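Local coordinates for cobalamin (Vitamin B12) biosynthesis CbiX protein (Marinobacter aquaeolei, PDB 3LYH), which is probably a lyase-class, metal-binding member of the CbiX family, whose relatives act in cobalamin (vitamin B12) biosynthesis as chelatases, at residues Q4-S16 and A57-F71. Residues are numbered along the deposited sequence; the frame is centred on the assembly and turned at random.
Sequences QPHQIILLAHGSS and AKGQGVEQFTVVPLF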
loop_
_atom_site.group_PDB
_atom_site.type_symbol
_atom_site.label_atom_id
_atom_site.label_comp_id
_atom_site.label_asym_id
_atom_site.label_seq_id
_atom_site.Cartn_x
_atom_site.Cartn_y
_atom_site.Cartn_z
ATOM N N GLN B 4 -5.088 -1.330 -27.405
ATOM C CA GLN B 4 -4.761 -1.827 -28.770
ATOM C C GLN B 4 -3.434 -1.240 -29.294
ATOM O O GLN B 4 -3.455 -0.310 -30.123
ATOM C CB GLN B 4 -5.920 -1.528 -29.737
ATOM N N PRO B 5 -2.274 -1.713 -28.760
ATOM C CA PRO B 5 -2.014 -2.377 -27.462
ATOM C C PRO B 5 -1.696 -1.316 -26.408
ATOM O O PRO B 5 -1.009 -0.335 -26.713
ATOM C CB PRO B 5 -0.760 -3.214 -27.724
ATOM C CG PRO B 5 -0.018 -2.442 -28.744
ATOM C CD PRO B 5 -1.064 -1.732 -29.611
ATOM N N HIS B 6 -2.190 -1.533 -25.193
ATOM C CA HIS B 6 -2.165 -0.529 -24.146
ATOM C C HIS B 6 -1.246 -0.986 -23.022
ATOM O O HIS B 6 -1.452 -2.050 -22.388
ATOM C CB HIS B 6 -3.566 -0.313 -23.628
ATOM C CG HIS B 6 -3.728 0.956 -22.872
ATOM N ND1 HIS B 6 -4.217 2.105 -23.461
ATOM C CD2 HIS B 6 -3.438 1.275 -21.590
ATOM C CE1 HIS B 6 -4.230 3.074 -22.561
ATOM N NE2 HIS B 6 -3.780 2.588 -21.417
ATOM N N GLN B 7 -0.209 -0.192 -22.782
ATOM C CA GLN B 7 0.810 -0.567 -21.792
ATOM C C GLN B 7 0.362 -0.097 -20.441
ATOM O O GLN B 7 0.029 1.063 -20.288
ATOM C CB GLN B 7 2.148 0.097 -22.116
ATOM C CG GLN B 7 3.266 -0.161 -21.085
ATOM C CD GLN B 7 3.890 -1.566 -21.142
ATOM O OE1 GLN B 7 4.241 -2.155 -20.091
ATOM N NE2 GLN B 7 4.076 -2.081 -22.347
ATOM N N ILE B 8 0.367 -0.989 -19.461
ATOM C CA ILE B 8 0.181 -0.620 -18.068
ATOM C C ILE B 8 1.565 -0.465 -17.433
ATOM O O ILE B 8 2.435 -1.314 -17.576
ATOM C CB ILE B 8 -0.597 -1.707 -17.306
ATOM C CG1 ILE B 8 -2.057 -1.758 -17.770
ATOM C CG2 ILE B 8 -0.496 -1.504 -15.778
ATOM C CD1 ILE B 8 -2.924 -0.602 -17.161
ATOM N N ILE B 9 1.754 0.648 -16.738
ATOM C CA ILE B 9 2.928 0.893 -15.915
ATOM C C ILE B 9 2.458 0.975 -14.476
ATOM O O ILE B 9 1.692 1.893 -14.122
ATOM C CB ILE B 9 3.674 2.186 -16.309
ATOM C CG1 ILE B 9 4.074 2.091 -17.762
ATOM C CG2 ILE B 9 4.956 2.339 -15.456
ATOM C CD1 ILE B 9 4.759 3.345 -18.348
ATOM N N LEU B 10 2.912 0.035 -13.657
ATOM C CA LEU B 10 2.676 0.055 -12.201
ATOM C C LEU B 10 3.760 0.900 -11.617
ATOM O O LEU B 10 4.926 0.546 -11.747
ATOM C CB LEU B 10 2.670 -1.330 -11.576
ATOM C CG LEU B 10 1.665 -2.317 -12.138
ATOM C CD1 LEU B 10 1.719 -3.697 -11.469
ATOM C CD2 LEU B 10 0.280 -1.779 -12.132
ATOM N N LEU B 11 3.398 2.026 -11.002
ATOM C CA LEU B 11 4.387 3.023 -10.573
ATOM C C LEU B 11 4.568 3.021 -9.079
ATOM O O LEU B 11 3.634 3.301 -8.353
ATOM C CB LEU B 11 4.046 4.433 -11.048
ATOM C CG LEU B 11 5.127 5.500 -10.805
ATOM C CD1 LEU B 11 6.330 5.196 -11.611
ATOM C CD2 LEU B 11 4.571 6.908 -11.144
ATOM N N ALA B 12 5.825 2.742 -8.658
ATOM C CA ALA B 12 6.193 2.721 -7.206
ATOM C C ALA B 12 7.227 3.829 -6.891
ATOM O O ALA B 12 7.906 4.289 -7.794
ATOM C CB ALA B 12 6.787 1.310 -6.837
ATOM N N HIS B 13 7.381 4.258 -5.634
ATOM C CA HIS B 13 8.697 4.870 -5.216
ATOM C C HIS B 13 9.797 3.848 -5.201
ATOM O O HIS B 13 9.586 2.725 -4.730
ATOM C CB HIS B 13 8.637 5.427 -3.788
ATOM C CG HIS B 13 8.112 6.809 -3.693
ATOM N ND1 HIS B 13 8.555 7.828 -4.509
ATOM C CD2 HIS B 13 7.176 7.354 -2.877
ATOM C CE1 HIS B 13 7.892 8.935 -4.222
ATOM N NE2 HIS B 13 7.049 8.673 -3.236
ATOM N N GLY B 14 10.993 4.243 -5.628
ATOM C CA GLY B 14 12.178 3.389 -5.563
ATOM C C GLY B 14 12.982 3.656 -4.303
ATOM O O GLY B 14 12.666 4.533 -3.510
ATOM N N SER B 15 14.057 2.910 -4.165
ATOM C CA SER B 15 14.871 2.978 -2.981
ATOM C C SER B 15 16.105 2.228 -3.339
ATOM O O SER B 15 16.085 1.360 -4.228
ATOM C CB SER B 15 14.140 2.327 -1.801
ATOM O OG SER B 15 14.937 2.381 -0.620
ATOM N N SER B 16 17.193 2.555 -2.663
ATOM C CA SER B 16 18.348 1.684 -2.669
ATOM C C SER B 16 18.121 0.461 -1.762
ATOM O O SER B 16 18.900 -0.479 -1.823
ATOM C CB SER B 16 19.607 2.448 -2.237
ATOM O OG SER B 16 19.415 2.962 -0.936
ATOM N N ALA B 57 8.517 0.291 -24.434
ATOM C CA ALA B 57 7.217 -0.014 -25.006
ATOM C C ALA B 57 7.120 0.687 -26.378
ATOM O O ALA B 57 6.611 0.108 -27.334
ATOM C CB ALA B 57 6.100 0.431 -24.065
ATOM N N LYS B 58 7.651 1.915 -26.432
ATOM C CA LYS B 58 7.698 2.758 -27.637
ATOM C C LYS B 58 8.585 2.165 -28.721
ATOM O O LYS B 58 8.176 2.092 -29.884
ATOM C CB LYS B 58 8.180 4.172 -27.265
ATOM C CG LYS B 58 8.257 5.200 -28.400
ATOM C CD LYS B 58 6.976 5.267 -29.221
ATOM C CE LYS B 58 7.119 6.233 -30.390
ATOM N NZ LYS B 58 6.778 7.594 -29.946
ATOM N N GLY B 59 9.788 1.728 -28.342
ATOM C CA GLY B 59 10.648 0.933 -29.232
ATOM C C GLY B 59 10.001 -0.338 -29.802
ATOM O O GLY B 59 10.438 -0.837 -30.852
ATOM N N GLN B 60 8.974 -0.861 -29.128
ATOM C CA GLN B 60 8.142 -1.977 -29.617
ATOM C C GLN B 60 6.785 -1.558 -30.209
ATOM O O GLN B 60 5.901 -2.410 -30.376
ATOM C CB GLN B 60 7.874 -2.954 -28.468
ATOM C CG GLN B 60 9.151 -3.492 -27.787
ATOM C CD GLN B 60 9.698 -4.739 -28.451
ATOM O OE1 GLN B 60 10.700 -4.691 -29.169
ATOM N NE2 GLN B 60 9.034 -5.865 -28.219
ATOM N N GLY B 61 6.598 -0.261 -30.490
ATOM C CA GLY B 61 5.360 0.229 -31.127
ATOM C C GLY B 61 4.173 0.640 -30.259
ATOM O O GLY B 61 3.103 0.964 -30.795
ATOM N N VAL B 62 4.333 0.623 -28.931
ATOM C CA VAL B 62 3.251 1.011 -28.038
ATOM C C VAL B 62 3.244 2.519 -27.899
ATOM O O VAL B 62 4.281 3.141 -27.658
ATOM C CB VAL B 62 3.370 0.375 -26.626
ATOM C CG1 VAL B 62 2.232 0.846 -25.742
ATOM C CG2 VAL B 62 3.382 -1.148 -26.738
ATOM N N GLU B 63 2.067 3.094 -28.089
ATOM C CA GLU B 63 1.891 4.525 -28.035
ATOM C C GLU B 63 0.955 4.995 -26.910
ATOM O O GLU B 63 0.951 6.194 -26.655
ATOM C CB GLU B 63 1.377 5.039 -29.390
ATOM C CG GLU B 63 2.216 4.561 -30.581
ATOM C CD GLU B 63 3.663 5.080 -30.586
ATOM O OE1 GLU B 63 3.954 6.123 -29.964
ATOM O OE2 GLU B 63 4.515 4.445 -31.254
ATOM N N GLN B 64 0.177 4.076 -26.304
ATOM C CA GLN B 64 -0.877 4.403 -25.320
ATOM C C GLN B 64 -0.506 3.703 -24.012
ATOM O O GLN B 64 -0.202 2.497 -23.997
ATOM C CB GLN B 64 -2.254 3.907 -25.772
ATOM C CG GLN B 64 -2.793 4.564 -27.061
ATOM C CD GLN B 64 -3.249 5.992 -26.868
ATOM O OE1 GLN B 64 -3.615 6.400 -25.758
ATOM N NE2 GLN B 64 -3.242 6.767 -27.962
ATOM N N PHE B 65 -0.496 4.480 -22.928
ATOM C CA PHE B 65 -0.075 4.013 -21.617
ATOM C C PHE B 65 -1.097 4.415 -20.578
ATOM O O PHE B 65 -1.773 5.426 -20.745
ATOM C CB PHE B 65 1.279 4.647 -21.228
ATOM C CG PHE B 65 2.400 4.280 -22.151
ATOM C CD1 PHE B 65 2.535 4.923 -23.384
ATOM C CD2 PHE B 65 3.381 3.368 -21.773
ATOM C CE1 PHE B 65 3.580 4.569 -24.267
ATOM C CE2 PHE B 65 4.420 3.020 -22.614
ATOM C CZ PHE B 65 4.541 3.634 -23.873
ATOM N N THR B 66 -1.170 3.636 -19.508
ATOM C CA THR B 66 -1.880 4.019 -18.287
ATOM C C THR B 66 -0.936 3.716 -17.129
ATOM O O THR B 66 -0.458 2.598 -17.003
ATOM C CB THR B 66 -3.222 3.300 -18.109
ATOM O OG1 THR B 66 -4.075 3.657 -19.220
ATOM C CG2 THR B 66 -3.909 3.668 -16.778
ATOM N N VAL B 67 -0.641 4.759 -16.365
ATOM C CA VAL B 67 0.114 4.670 -15.098
ATOM C C VAL B 67 -0.839 4.418 -13.971
ATOM O O VAL B 67 -1.770 5.216 -13.743
ATOM C CB VAL B 67 0.928 5.950 -14.857
ATOM C CG1 VAL B 67 1.615 5.923 -13.498
ATOM C CG2 VAL B 67 2.002 6.131 -15.972
ATOM N N VAL B 68 -0.624 3.294 -13.294
ATOM C CA VAL B 68 -1.406 2.880 -12.097
ATOM C C VAL B 68 -0.449 3.043 -10.884
ATOM O O VAL B 68 0.472 2.219 -10.705
ATOM C CB VAL B 68 -1.889 1.428 -12.166
ATOM C CG1 VAL B 68 -2.696 1.059 -10.914
ATOM C CG2 VAL B 68 -2.745 1.177 -13.418
ATOM N N PRO B 69 -0.666 4.111 -10.069
ATOM C CA PRO B 69 0.218 4.294 -8.904
ATOM C C PRO B 69 0.057 3.220 -7.843
ATOM O O PRO B 69 -1.042 2.987 -7.348
ATOM C CB PRO B 69 -0.143 5.681 -8.388
ATOM C CG PRO B 69 -0.836 6.357 -9.490
ATOM C CD PRO B 69 -1.580 5.242 -10.195
ATOM N N LEU B 70 1.150 2.561 -7.474
ATOM C CA LEU B 70 1.174 1.535 -6.425
ATOM C C LEU B 70 1.369 2.220 -5.066
ATOM O O LEU B 70 2.425 2.130 -4.399
ATOM C CB LEU B 70 2.253 0.480 -6.644
ATOM C CG LEU B 70 2.085 -0.422 -7.839
ATOM C CD1 LEU B 70 3.184 -1.489 -7.862
ATOM C CD2 LEU B 70 0.666 -1.040 -7.935
ATOM N N PHE B 71 0.369 3.000 -4.734
ATOM C CA PHE B 71 0.323 3.867 -3.529
ATOM C C PHE B 71 -1.028 3.665 -2.870
ATOM O O PHE B 71 -2.091 3.675 -3.532
ATOM C CB PHE B 71 0.472 5.356 -3.877
ATOM C CG PHE B 71 1.833 5.737 -4.322
ATOM C CD1 PHE B 71 2.261 5.500 -5.600
ATOM C CD2 PHE B 71 2.716 6.349 -3.428
ATOM C CE1 PHE B 71 3.522 5.853 -6.021
ATOM C CE2 PHE B 71 3.984 6.697 -3.833
ATOM C CZ PHE B 71 4.389 6.443 -5.147
HETATM O O HOH W 1 5.028 3.165 -3.768
#
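Ile8 to Leu11 run beside Thr66 to Pro69 as adjacent parallel central strands of the four-stranded alpha/beta sheet of this chelatase-clan protein. Six backbone hydrogen bonds join them, from Gln7 N to Gln64 O at one end to Leu70 N on Leu11 O (2.7 Å) at the other. On one face, Leu10 and Val68 lie side by side, CD2 against CB at 3.9 Å, as do Ile8 and Thr66; the second subunit covers this side with Leu121 and Val117. On the face toward helix 50-59, Ile9 CD1 meets Phe65 CD2 at 3.7 Å and Leu11 CB meets Val67 CG1. With CG anti to the backbone N (chi1 -162°), the His6 ring swings over the neighbouring strand, Gln64 O lying above its centre; NE2 and Thr66 OG1 share a hydrogen bond modelled unusually short (2.5 Å), and OG1 is also hydrogen-bonded to Ser124 OG of the second subunit. Replacing His6 by alanine removes the ring and is likely to cost Thr66 OG1 one of these two mates. Past the strand ends, a water bridges His13 N and Leu70 O, His13 ND1 is hydrogen-bonded to Glu44 OE2, and Phe71 turns its edge to the His13 face, planes at 78°, bringing Phe71 CE2 within 3.4 Å of His13 CD2.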